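PDB 1V9C: precorrin-8x Methyl Mutase from Thermus thermophilus, which probably catalyses the methyl-shifting isomerisation of precorrin-8X, a step in the biosynthesis of adenosylcobalamin. Local coordinates for residues B[34-39]-B[190-195]; B[40-45]-B[185-190]; B[78-83]-B[195-200]; B[131-136]-B[158-163]. All blocks are in the same frame, centred on the assembly; numbering follows the deposited sequence.

How the interactions relate
Following the chain from the N terminus, the first contact begins on helix 30-40: interaction 1 brings its 34-39 segment against 190-195 of helix 190-205, closing a loop of 150 residues. Interaction 2 lies within that loop, joining the 40-45 turn to 185-190, and the two contacts touch where Leu-192 CD1 packs against Tyr-45. Interaction 3 starts at 78-83 and ends further along the same final helix, so it crosses both; with interaction 1 it shares Ala-195 and a sulfate. Interaction 4, between the ends of neighbouring strands, closes a short loop inside the other three. It reaches interaction 2 by a probable hydrogen bond from Gly-189 N to Met-159 O, tying the sheet to the final helix.

Interaction 1 (B[34-39]-B[190-195]); sequences RRMIHA and STLVVA. With SO4 (sulfate ion), chain E; SO4 (sulfate ion), chain F.
Ala-195, Met-36 and Leu-192 carry most of the interface between helices 30-40 and 190-205, whose N-to-C directions make an angle of 139°, antiparallel but well splayed, with the segment axes 8.6 Å apart at closest approach. Ala-195 fills the middle: its CB lies 3.7 Å from Ala-39 CB and 3.9 Å from Met-36 CA, so a methyl group rests almost on the opposing backbone. Met-36 meets the other helix with the base of its side chain, CB being 3.8 Å from Leu-192 CD1, and the two side chains cross at about a right angle. Thr-191 adds its methyl, CG2, beside Ala-39 CB.

Arg-35 closes one border without any hydrogen bond to the facing helix. Its CG lies 3.1 Å from Ala-195 O, and the chain, bent at chi2 (126°), carries the guanidinium past that carbonyl to two sulfate ions, probably from the crystallisation liquor. Both sit at the edge of the group, in its plane. NE and NH2 hold the chain E sulfate, Arg-35 NH2 reaching its O2 at 2.7 Å, while NH1 and NH2 hold the chain F sulfate, Arg-35 NH1 meeting its O3 at 2.8 Å; these four bonds fix the rotation of the group. Cut back to alanine, this position would probably leave both sulfates less firmly held and the edge of the contact at Ala-195 O without its aliphatic cover.

Met-159 touches both Met-36 and Leu-192, Tyr-45 of helix 45-48 packs on Leu-192, Phe-13 of helix 6-20 lies on Arg-35, and Thr-191 meets Thr-191 of the second subunit.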
loop_
_atom_site.group_PDB
_atom_site.type_symbol
_atom_site.label_atom_id
_atom_site.label_comp_id
_atom_site.label_asym_id
_atom_site.label_seq_id
_atom_site.Cartn_x
_atom_site.Cartn_y
_atom_site.Cartn_z
ATOM N N ARG B 34 -9.285 -13.511 -2.119
ATOM C CA ARG B 34 -10.417 -12.704 -1.696
ATOM C C ARG B 34 -9.890 -11.472 -0.967
ATOM O O ARG B 34 -10.275 -10.348 -1.271
ATOM C CB ARG B 34 -11.307 -13.520 -0.749
ATOM C CG ARG B 34 -12.541 -12.786 -0.251
ATOM C CD ARG B 34 -13.029 -13.348 1.081
ATOM N NE ARG B 34 -13.630 -14.674 0.993
ATOM C CZ ARG B 34 -13.443 -15.637 1.895
ATOM N NH1 ARG B 34 -12.662 -15.419 2.946
ATOM N NH2 ARG B 34 -14.057 -16.807 1.762
ATOM N N ARG B 35 -8.992 -11.703 -0.009
ATOM C CA ARG B 35 -8.401 -10.634 0.781
ATOM C C ARG B 35 -7.641 -9.632 -0.087
ATOM O O ARG B 35 -7.723 -8.431 0.115
ATOM C CB ARG B 35 -7.473 -11.229 1.840
ATOM C CG ARG B 35 -7.041 -10.228 2.859
ATOM C CD ARG B 35 -7.357 -10.726 4.235
ATOM N NE ARG B 35 -7.302 -9.652 5.218
ATOM C CZ ARG B 35 -7.704 -9.785 6.477
ATOM N NH1 ARG B 35 -8.187 -10.944 6.902
ATOM N NH2 ARG B 35 -7.635 -8.757 7.303
ATOM N N MET B 36 -6.921 -10.135 -1.082
ATOM C CA MET B 36 -6.171 -9.265 -1.963
ATOM C C MET B 36 -7.105 -8.386 -2.796
ATOM O O MET B 36 -6.778 -7.232 -3.070
ATOM C CB MET B 36 -5.274 -10.102 -2.876
ATOM C CG MET B 36 -4.308 -10.972 -2.113
ATOM S SD MET B 36 -3.481 -12.239 -3.079
ATOM C CE MET B 36 -2.646 -11.257 -4.292
ATOM N N ILE B 37 -8.258 -8.943 -3.191
ATOM C CA ILE B 37 -9.256 -8.216 -3.993
ATOM C C ILE B 37 -9.962 -7.204 -3.080
ATOM O O ILE B 37 -10.218 -6.079 -3.459
ATOM C CB ILE B 37 -10.334 -9.183 -4.582
ATOM C CG1 ILE B 37 -9.678 -10.155 -5.574
ATOM C CG2 ILE B 37 -11.447 -8.376 -5.238
ATOM C CD1 ILE B 37 -10.640 -11.079 -6.290
ATOM N N HIS B 38 -10.277 -7.639 -1.868
ATOM C CA HIS B 38 -10.912 -6.774 -0.900
ATOM C C HIS B 38 -10.028 -5.539 -0.667
ATOM O O HIS B 38 -10.510 -4.411 -0.670
ATOM C CB HIS B 38 -11.111 -7.528 0.401
ATOM C CG HIS B 38 -11.716 -6.696 1.485
ATOM N ND1 HIS B 38 -10.975 -6.172 2.522
ATOM C CD2 HIS B 38 -12.989 -6.273 1.678
ATOM C CE1 HIS B 38 -11.765 -5.462 3.306
ATOM N NE2 HIS B 38 -12.991 -5.506 2.817
ATOM N N ALA B 39 -8.724 -5.765 -0.531
ATOM C CA ALA B 39 -7.763 -4.689 -0.274
ATOM C C ALA B 39 -7.591 -3.717 -1.426
ATOM O O ALA B 39 -7.207 -2.582 -1.229
ATOM C CB ALA B 39 -6.406 -5.289 0.095
ATOM N N SER B 190 2.748 -3.263 -2.137
ATOM C CA SER B 190 2.712 -3.440 -0.686
ATOM C C SER B 190 1.362 -3.900 -0.171
ATOM O O SER B 190 1.260 -4.820 0.641
ATOM C CB SER B 190 3.071 -2.122 -0.007
ATOM O OG SER B 190 4.381 -1.715 -0.344
ATOM N N THR B 191 0.306 -3.264 -0.660
ATOM C CA THR B 191 -1.028 -3.621 -0.217
ATOM C C THR B 191 -1.377 -5.087 -0.499
ATOM O O THR B 191 -2.092 -5.728 0.274
ATOM C CB THR B 191 -2.082 -2.706 -0.865
ATOM O OG1 THR B 191 -1.853 -1.352 -0.448
ATOM C CG2 THR B 191 -3.456 -3.125 -0.438
ATOM N N LEU B 192 -0.863 -5.633 -1.593
ATOM C CA LEU B 192 -1.183 -7.017 -1.901
ATOM C C LEU B 192 -0.420 -7.945 -0.947
ATOM O O LEU B 192 -0.976 -8.899 -0.437
ATOM C CB LEU B 192 -0.871 -7.330 -3.378
ATOM C CG LEU B 192 -1.767 -6.767 -4.498
ATOM C CD1 LEU B 192 -3.183 -7.309 -4.327
ATOM C CD2 LEU B 192 -1.764 -5.232 -4.502
ATOM N N VAL B 193 0.847 -7.653 -0.683
ATOM C CA VAL B 193 1.597 -8.500 0.247
ATOM C C VAL B 193 0.930 -8.477 1.627
ATOM O O VAL B 193 0.669 -9.530 2.210
ATOM C CB VAL B 193 3.058 -8.031 0.429
ATOM C CG1 VAL B 193 3.802 -9.029 1.287
ATOM C CG2 VAL B 193 3.737 -7.930 -0.909
ATOM N N VAL B 194 0.658 -7.276 2.148
ATOM C CA VAL B 194 0.018 -7.156 3.462
ATOM C C VAL B 194 -1.285 -7.988 3.515
ATOM O O VAL B 194 -1.487 -8.793 4.422
ATOM C CB VAL B 194 -0.292 -5.662 3.792
ATOM C CG1 VAL B 194 -1.132 -5.563 5.061
ATOM C CG2 VAL B 194 1.016 -4.868 3.950
ATOM N N ALA B 195 -2.152 -7.807 2.525
ATOM C CA ALA B 195 -3.430 -8.532 2.487
ATOM C C ALA B 195 -3.245 -10.048 2.470
ATOM O O ALA B 195 -3.966 -10.778 3.154
ATOM C CB ALA B 195 -4.255 -8.081 1.273
HETATM S S SO4 E . -6.199 -6.074 4.992
HETATM O O1 SO4 E . -4.864 -5.472 5.179
HETATM O O2 SO4 E . -6.831 -6.338 6.293
HETATM O O3 SO4 E . -6.049 -7.348 4.278
HETATM O O4 SO4 E . -7.043 -5.150 4.212
HETATM S S SO4 F . -8.826 -10.633 10.352
HETATM O O1 SO4 F . -7.562 -10.026 9.912
HETATM O O2 SO4 F . -8.646 -11.271 11.669
HETATM O O3 SO4 F . -9.254 -11.635 9.362
HETATM O O4 SO4 F . -9.860 -9.589 10.452
#

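Interaction 2 (B[40-45]-B[185-190]); sequences TADFEY and GRKGGS
Tyr-45 and Lys-187 make the nearest backbone approach of the two loops, yet their CA atoms stay 8.6 Å apart, so side chains must span the gap. With CG anti to the carbonyl carbon (chi1 -71°) and the rest of the chain extended, the Lys-187 amine reaches Asp-42 from the opposite direction: NZ lies 2.5 Å from Asp-42 OD2, which accepts with its syn lone pair. A second, weak bond in the same salt-bridge network runs from Lys-187 NZ to Glu-44 OE2 at 3.4 Å.

Asp-42 has a further task at the type I turn from Asp-42 to Tyr-45, which leads into helix 45-48: its OD1 accepts from Glu-44 N at 2.8 Å, a capping bond, leaving the other carboxylate oxygen to the lysine. An asparagine here, uncharged, is likely to weaken the hold on Lys-187 NZ, leaving the ammonium without its close counter-charge on this loop.

Tyr-45 supports the stem of the lysine, its OH lying 3.4 Å from Lys-187 CB. Gly-188 N approaches the ring near its plane, at the edge, without a hydrogen bond to the hydroxyl. Asp-42 and Lys-187 also form long, weak ion pairs with Lys-187 and Asp-42 of the second subunit.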
loop_
_atom_site.group_PDB
_atom_site.type_symbol
_atom_site.label_atom_id
_atom_site.label_comp_id
_atom_site.label_asym_id
_atom_site.label_seq_id
_atom_site.Cartn_x
_atom_site.Cartn_y
_atom_site.Cartn_z
ATOM N N THR B 40 -7.889 -4.157 -2.638
ATOM C CA THR B 40 -7.723 -3.291 -3.791
ATOM C C THR B 40 -9.005 -2.942 -4.544
ATOM O O THR B 40 -9.006 -2.034 -5.355
ATOM C CB THR B 40 -6.791 -3.947 -4.800
ATOM O OG1 THR B 40 -7.388 -5.170 -5.246
ATOM C CG2 THR B 40 -5.434 -4.247 -4.156
ATOM N N ALA B 41 -10.080 -3.668 -4.277
ATOM C CA ALA B 41 -11.326 -3.469 -5.011
ATOM C C ALA B 41 -10.941 -3.701 -6.478
ATOM O O ALA B 41 -11.496 -3.092 -7.374
ATOM C CB ALA B 41 -11.851 -2.043 -4.821
ATOM N N ASP B 42 -9.947 -4.553 -6.708
ATOM C CA ASP B 42 -9.509 -4.837 -8.073
ATOM C C ASP B 42 -9.706 -6.308 -8.336
ATOM O O ASP B 42 -8.889 -7.128 -7.919
ATOM C CB ASP B 42 -8.036 -4.504 -8.277
ATOM C CG ASP B 42 -7.597 -4.693 -9.724
ATOM O OD1 ASP B 42 -8.163 -5.566 -10.412
ATOM O OD2 ASP B 42 -6.683 -3.978 -10.177
ATOM N N PHE B 43 -10.785 -6.632 -9.046
ATOM C CA PHE B 43 -11.125 -8.014 -9.343
ATOM C C PHE B 43 -10.211 -8.770 -10.301
ATOM O O PHE B 43 -10.324 -9.991 -10.412
ATOM C CB PHE B 43 -12.586 -8.113 -9.823
ATOM C CG PHE B 43 -13.577 -8.032 -8.709
ATOM C CD1 PHE B 43 -14.012 -6.807 -8.237
ATOM C CD2 PHE B 43 -14.014 -9.179 -8.075
ATOM C CE1 PHE B 43 -14.860 -6.735 -7.154
ATOM C CE2 PHE B 43 -14.869 -9.109 -6.984
ATOM C CZ PHE B 43 -15.287 -7.892 -6.529
ATOM N N GLU B 44 -9.304 -8.076 -10.978
ATOM C CA GLU B 44 -8.411 -8.775 -11.886
ATOM C C GLU B 44 -7.476 -9.733 -11.169
ATOM O O GLU B 44 -6.925 -10.633 -11.798
ATOM C CB GLU B 44 -7.591 -7.802 -12.728
ATOM C CG GLU B 44 -6.762 -8.520 -13.795
ATOM C CD GLU B 44 -6.117 -7.580 -14.802
ATOM O OE1 GLU B 44 -5.552 -8.081 -15.799
ATOM O OE2 GLU B 44 -6.168 -6.347 -14.607
ATOM N N TYR B 45 -7.305 -9.549 -9.856
ATOM C CA TYR B 45 -6.437 -10.409 -9.060
ATOM C C TYR B 45 -6.951 -11.854 -8.999
ATOM O O TYR B 45 -6.226 -12.770 -8.627
ATOM C CB TYR B 45 -6.261 -9.829 -7.637
ATOM C CG TYR B 45 -5.307 -8.663 -7.615
ATOM C CD1 TYR B 45 -5.768 -7.356 -7.480
ATOM C CD2 TYR B 45 -3.946 -8.859 -7.868
ATOM C CE1 TYR B 45 -4.904 -6.278 -7.617
ATOM C CE2 TYR B 45 -3.083 -7.797 -8.017
ATOM C CZ TYR B 45 -3.563 -6.504 -7.894
ATOM O OH TYR B 45 -2.701 -5.451 -8.082
ATOM N N GLY B 185 1.997 -10.538 -14.067
ATOM C CA GLY B 185 1.980 -9.251 -14.725
ATOM C C GLY B 185 2.730 -8.130 -14.041
ATOM O O GLY B 185 3.680 -8.376 -13.289
ATOM N N ARG B 186 2.303 -6.895 -14.317
ATOM C CA ARG B 186 2.940 -5.716 -13.746
ATOM C C ARG B 186 2.294 -5.278 -12.431
ATOM O O ARG B 186 2.858 -4.456 -11.711
ATOM C CB ARG B 186 2.899 -4.548 -14.735
ATOM C CG ARG B 186 3.234 -4.961 -16.140
ATOM C CD ARG B 186 4.044 -3.930 -16.869
ATOM N NE ARG B 186 5.349 -4.488 -17.205
ATOM C CZ ARG B 186 6.207 -3.938 -18.054
ATOM N NH1 ARG B 186 5.904 -2.798 -18.662
ATOM N NH2 ARG B 186 7.362 -4.534 -18.300
ATOM N N LYS B 187 1.125 -5.827 -12.130
ATOM C CA LYS B 187 0.408 -5.480 -10.912
ATOM C C LYS B 187 0.928 -6.186 -9.682
ATOM O O LYS B 187 1.455 -7.292 -9.763
ATOM C CB LYS B 187 -1.079 -5.784 -11.045
ATOM C CG LYS B 187 -1.801 -4.849 -11.971
ATOM C CD LYS B 187 -3.295 -5.015 -11.867
ATOM C CE LYS B 187 -3.977 -3.920 -12.656
ATOM N NZ LYS B 187 -5.429 -3.895 -12.389
ATOM N N GLY B 188 0.753 -5.525 -8.542
ATOM C CA GLY B 188 1.182 -6.068 -7.266
ATOM C C GLY B 188 1.307 -4.886 -6.328
ATOM O O GLY B 188 0.569 -3.917 -6.485
ATOM N N GLY B 189 2.228 -4.948 -5.368
ATOM C CA GLY B 189 2.394 -3.820 -4.461
ATOM C C GLY B 189 2.286 -4.172 -2.991
ATOM O O GLY B 189 1.789 -5.230 -2.640
ATOM N N SER B 190 2.748 -3.263 -2.137
ATOM C CA SER B 190 2.712 -3.440 -0.686
ATOM C C SER B 190 1.362 -3.900 -0.171
ATOM O O SER B 190 1.260 -4.820 0.641
ATOM C CB SER B 190 3.071 -2.122 -0.007
ATOM O OG SER B 190 4.381 -1.715 -0.344
#

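Interaction 3 (B[78-83]-B[195-200]); sequences CGLNPE and AALHAL. With SO4 (sulfate ion), chain E.
The ring of His-198 stands between a backbone amide and a bound anion, taking a proton donor at one nitrogen and offering one from the other. Asn-81 N gives its hydrogen to His-198 NE2 at 2.9 Å, and His-198 ND1 donates to sulfate O1 at 3.0 Å. The contact joins helix 190-205, which closes the chain's doubly wound alpha/beta fold, to the short link between helices 74-79 and 82-88, where Asn-81 holds the N-cap position of the second helix.

Geometry supports the amide bond: Asn-81 N lies only 6° out of the ring plane, and the N-H...NE2 angle is 147°. The ring reaches across because its CG is anti to the carbonyl carbon (chi1 -79°), carrying the imidazole from the helix to the link. With both nitrogens engaged, its rotation is fixed from two sides. Gly-79 O comes to the same rim, near the ring plane, beside CE1.

Leu-80 is the apolar part. Its CD2 packs 4.0 Å from Leu-197 CB and also lies 3.9 Å from His-198 NE2, so a single methyl fills the corner between the helix and the imidazole.

The sulfate, probably from the crystallisation liquor, is shared with Arg-35, an arrangement consistent with a pocket for an anionic group. In the last turn of helix 74-79, just before the link, Cys-78 forms a disulfide with Cys-78 of the second subunit. Asn-81 directs its amide end away from the helix, but its CB remains 3.4 Å from His-198 NE2.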
loop_
_atom_site.group_PDB
_atom_site.type_symbol
_atom_site.label_atom_id
_atom_site.label_comp_id
_atom_site.label_asym_id
_atom_site.label_seq_id
_atom_site.Cartn_x
_atom_site.Cartn_y
_atom_site.Cartn_z
ATOM N N CYS B 78 4.759 -1.559 8.202
ATOM C CA CYS B 78 3.778 -0.808 8.972
ATOM C C CYS B 78 2.354 -1.204 8.628
ATOM O O CYS B 78 1.469 -1.145 9.479
ATOM C CB CYS B 78 3.959 0.696 8.766
ATOM S SG CYS B 78 5.524 1.389 9.398
ATOM N N GLY B 79 2.131 -1.620 7.388
ATOM C CA GLY B 79 0.796 -2.026 7.001
ATOM C C GLY B 79 0.303 -3.184 7.847
ATOM O O GLY B 79 -0.874 -3.264 8.189
ATOM N N LEU B 80 1.203 -4.094 8.203
ATOM C CA LEU B 80 0.793 -5.228 9.009
ATOM C C LEU B 80 0.149 -4.796 10.328
ATOM O O LEU B 80 0.502 -3.775 10.902
ATOM C CB LEU B 80 1.982 -6.145 9.256
ATOM C CG LEU B 80 2.450 -6.745 7.936
ATOM C CD1 LEU B 80 3.863 -7.250 8.085
ATOM C CD2 LEU B 80 1.503 -7.833 7.509
ATOM N N ASN B 81 -0.806 -5.594 10.787
ATOM C CA ASN B 81 -1.544 -5.330 12.003
ATOM C C ASN B 81 -0.825 -5.922 13.233
ATOM O O ASN B 81 -0.655 -7.134 13.326
ATOM C CB ASN B 81 -2.930 -5.952 11.870
ATOM C CG ASN B 81 -3.830 -5.654 13.055
ATOM O OD1 ASN B 81 -4.330 -6.562 13.706
ATOM N ND2 ASN B 81 -4.047 -4.383 13.325
ATOM N N PRO B 82 -0.424 -5.069 14.195
ATOM C CA PRO B 82 0.274 -5.511 15.413
ATOM C C PRO B 82 -0.452 -6.628 16.157
ATOM O O PRO B 82 0.168 -7.606 16.580
ATOM C CB PRO B 82 0.384 -4.228 16.238
ATOM C CG PRO B 82 0.470 -3.156 15.191
ATOM C CD PRO B 82 -0.560 -3.598 14.170
ATOM N N GLU B 83 -1.764 -6.480 16.309
ATOM C CA GLU B 83 -2.604 -7.476 16.978
ATOM C C GLU B 83 -2.554 -8.825 16.263
ATOM O O GLU B 83 -2.719 -9.874 16.875
ATOM C CB GLU B 83 -4.063 -7.008 17.003
ATOM C CG GLU B 83 -4.231 -5.544 17.343
ATOM C CD GLU B 83 -4.111 -5.286 18.821
ATOM O OE1 GLU B 83 -3.857 -4.123 19.207
ATOM O OE2 GLU B 83 -4.280 -6.255 19.596
ATOM N N ALA B 195 -2.152 -7.807 2.525
ATOM C CA ALA B 195 -3.430 -8.532 2.487
ATOM C C ALA B 195 -3.245 -10.048 2.470
ATOM O O ALA B 195 -3.966 -10.778 3.154
ATOM C CB ALA B 195 -4.255 -8.081 1.273
ATOM N N ALA B 196 -2.287 -10.513 1.674
ATOM C CA ALA B 196 -1.983 -11.937 1.580
ATOM C C ALA B 196 -1.445 -12.454 2.932
ATOM O O ALA B 196 -1.815 -13.538 3.382
ATOM C CB ALA B 196 -0.947 -12.185 0.462
ATOM N N LEU B 197 -0.571 -11.681 3.573
ATOM C CA LEU B 197 -0.041 -12.085 4.876
ATOM C C LEU B 197 -1.184 -12.103 5.894
ATOM O O LEU B 197 -1.335 -13.068 6.628
ATOM C CB LEU B 197 1.078 -11.133 5.335
ATOM C CG LEU B 197 2.396 -11.336 4.568
ATOM C CD1 LEU B 197 3.394 -10.211 4.795
ATOM C CD2 LEU B 197 2.982 -12.659 5.032
ATOM N N HIS B 198 -2.002 -11.049 5.936
ATOM C CA HIS B 198 -3.107 -11.054 6.878
ATOM C C HIS B 198 -4.000 -12.266 6.642
ATOM O O HIS B 198 -4.476 -12.882 7.587
ATOM C CB HIS B 198 -3.904 -9.757 6.778
ATOM C CG HIS B 198 -3.261 -8.606 7.491
ATOM N ND1 HIS B 198 -3.453 -7.293 7.120
ATOM C CD2 HIS B 198 -2.419 -8.575 8.552
ATOM C CE1 HIS B 198 -2.756 -6.502 7.914
ATOM N NE2 HIS B 198 -2.116 -7.256 8.791
ATOM N N ALA B 199 -4.192 -12.638 5.382
ATOM C CA ALA B 199 -5.028 -13.791 5.079
ATOM C C ALA B 199 -4.371 -15.055 5.604
ATOM O O ALA B 199 -5.048 -15.935 6.119
ATOM C CB ALA B 199 -5.253 -13.906 3.580
ATOM N N LEU B 200 -3.051 -15.144 5.479
ATOM C CA LEU B 200 -2.341 -16.326 5.952
ATOM C C LEU B 200 -2.438 -16.455 7.452
ATOM O O LEU B 200 -2.674 -17.545 7.965
ATOM C CB LEU B 200 -0.876 -16.298 5.511
ATOM C CG LEU B 200 -0.738 -16.524 4.000
ATOM C CD1 LEU B 200 0.719 -16.451 3.565
ATOM C CD2 LEU B 200 -1.356 -17.862 3.656
HETATM S S SO4 E . -6.199 -6.074 4.992
HETATM O O1 SO4 E . -4.864 -5.472 5.179
HETATM O O2 SO4 E . -6.831 -6.338 6.293
HETATM O O3 SO4 E . -6.049 -7.348 4.278
HETATM O O4 SO4 E . -7.043 -5.150 4.212
#

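Interaction 4 (B[131-136]-B[158-163]); sequences VGVGNA and GMPVGF
Val-133 and Gly-158 pair as a parallel beta bridge, their CA atoms 5.4 Å apart, at the ends of strands 130-133 and 155-158. With helix 137-147 between them in sequence, these strands form a beta-alpha-beta crossover within the doubly wound sheet, and the contact lies where both chains leave it.

The backbone bonding across the segments rests on one hydrogen bond: Met-159 N donates to Val-133 O at 2.8 Å, with a C=O...N angle of 165° that puts the donor almost straight ahead of the carbonyl. One step further the pairing changes character, because Pro-160 N has no hydrogen to offer. A CA-H...O contact follows instead, from Gly-134 CA to Met-159 O at 3.1 Å, with an angle of 153° at the hydrogen.

A single apolar side-chain contact joins the segments, at van der Waals distance. Val-133 CG1, anti to its own backbone nitrogen, points a methyl at the proline ring and comes 3.9 Å from Pro-160 CG, while the Pro-160 CA rests on the peptide of Gly-134. Met-159 lays the rest of its chain away from this strand, against Ile-181 and Thr-183 of strand 180-183 and Leu-192 and Ala-196 of helix 190-205.

Polar links outside the pair hold the departing loop. Asp-72 accepts from the backbone N atoms of Gly-134, Asn-135 and Ala-136, and the side chain of Asn-135 bonds to Ser-190 OG. Where the two loops part, one water lies 2.8 Å from Asn-135 O and 2.7 Å from Val-161 O, bridging the two carbonyls.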
loop_
_atom_site.group_PDB
_atom_site.type_symbol
_atom_site.label_atom_id
_atom_site.label_comp_id
_atom_site.label_asym_id
_atom_site.label_seq_id
_atom_site.Cartn_x
_atom_site.Cartn_y
_atom_site.Cartn_z
ATOM N N VAL B 131 9.034 -14.402 2.917
ATOM C CA VAL B 131 9.541 -13.187 2.303
ATOM C C VAL B 131 8.469 -12.465 1.507
ATOM O O VAL B 131 7.814 -13.057 0.655
ATOM C CB VAL B 131 10.726 -13.491 1.373
ATOM C CG1 VAL B 131 11.308 -12.190 0.844
ATOM C CG2 VAL B 131 11.794 -14.276 2.140
ATOM N N GLY B 132 8.296 -11.180 1.798
ATOM C CA GLY B 132 7.288 -10.393 1.115
ATOM C C GLY B 132 7.889 -9.303 0.259
ATOM O O GLY B 132 8.516 -8.368 0.765
ATOM N N VAL B 133 7.696 -9.420 -1.048
ATOM C CA VAL B 133 8.215 -8.425 -1.977
ATOM C C VAL B 133 7.063 -7.775 -2.745
ATOM O O VAL B 133 6.317 -8.449 -3.453
ATOM C CB VAL B 133 9.215 -9.068 -2.979
ATOM C CG1 VAL B 133 9.839 -7.999 -3.868
ATOM C CG2 VAL B 133 10.296 -9.818 -2.214
ATOM N N GLY B 134 6.915 -6.466 -2.589
ATOM C CA GLY B 134 5.862 -5.769 -3.293
ATOM C C GLY B 134 6.405 -4.512 -3.937
ATOM O O GLY B 134 5.642 -3.719 -4.491
ATOM N N ASN B 135 7.723 -4.329 -3.891
ATOM C CA ASN B 135 8.322 -3.118 -4.434
ATOM C C ASN B 135 9.659 -3.191 -5.165
ATOM O O ASN B 135 9.899 -2.404 -6.068
ATOM C CB ASN B 135 8.450 -2.103 -3.300
ATOM C CG ASN B 135 7.215 -2.071 -2.426
ATOM O OD1 ASN B 135 6.226 -1.419 -2.753
ATOM N ND2 ASN B 135 7.250 -2.816 -1.327
ATOM N N ALA B 136 10.539 -4.107 -4.776
ATOM C CA ALA B 136 11.860 -4.171 -5.407
ATOM C C ALA B 136 12.129 -5.433 -6.206
ATOM O O ALA B 136 12.509 -6.452 -5.642
ATOM C CB ALA B 136 12.944 -3.996 -4.347
ATOM N N GLY B 158 5.903 -13.100 -4.267
ATOM C CA GLY B 158 6.489 -12.268 -5.299
ATOM C C GLY B 158 5.449 -11.386 -5.949
ATOM O O GLY B 158 4.839 -11.767 -6.954
ATOM N N MET B 159 5.245 -10.208 -5.367
ATOM C CA MET B 159 4.263 -9.264 -5.871
ATOM C C MET B 159 4.791 -7.852 -6.125
ATOM O O MET B 159 4.185 -6.866 -5.692
ATOM C CB MET B 159 3.080 -9.220 -4.908
ATOM C CG MET B 159 2.521 -10.602 -4.593
ATOM S SD MET B 159 1.276 -10.612 -3.235
ATOM C CE MET B 159 0.986 -12.315 -3.081
ATOM N N PRO B 160 5.944 -7.726 -6.806
ATOM C CA PRO B 160 6.461 -6.377 -7.079
ATOM C C PRO B 160 5.506 -5.750 -8.119
ATOM O O PRO B 160 4.876 -6.467 -8.900
ATOM C CB PRO B 160 7.840 -6.631 -7.701
ATOM C CG PRO B 160 8.161 -8.051 -7.372
ATOM C CD PRO B 160 6.830 -8.751 -7.374
ATOM N N VAL B 161 5.392 -4.430 -8.128
ATOM C CA VAL B 161 4.527 -3.759 -9.091
ATOM C C VAL B 161 5.468 -2.894 -9.907
ATOM O O VAL B 161 6.497 -2.473 -9.401
ATOM C CB VAL B 161 3.450 -2.890 -8.361
ATOM C CG1 VAL B 161 4.130 -1.946 -7.416
ATOM C CG2 VAL B 161 2.568 -2.109 -9.380
ATOM N N GLY B 162 5.161 -2.661 -11.177
ATOM C CA GLY B 162 6.054 -1.830 -11.964
ATOM C C GLY B 162 6.271 -2.210 -13.415
ATOM O O GLY B 162 5.677 -3.159 -13.930
ATOM N N PHE B 163 7.163 -1.465 -14.060
ATOM C CA PHE B 163 7.460 -1.640 -15.475
ATOM C C PHE B 163 8.922 -1.976 -15.787
ATOM O O PHE B 163 9.304 -2.117 -16.950
ATOM C CB PHE B 163 7.050 -0.364 -16.212
ATOM C CG PHE B 163 5.605 0.013 -16.011
ATOM C CD1 PHE B 163 4.646 -0.311 -16.969
ATOM C CD2 PHE B 163 5.200 0.679 -14.855
ATOM C CE1 PHE B 163 3.313 0.018 -16.782
ATOM C CE2 PHE B 163 3.863 1.015 -14.653
ATOM C CZ PHE B 163 2.915 0.683 -15.622
HETATM O O HOH W 1 8.010 -1.107 -7.603
#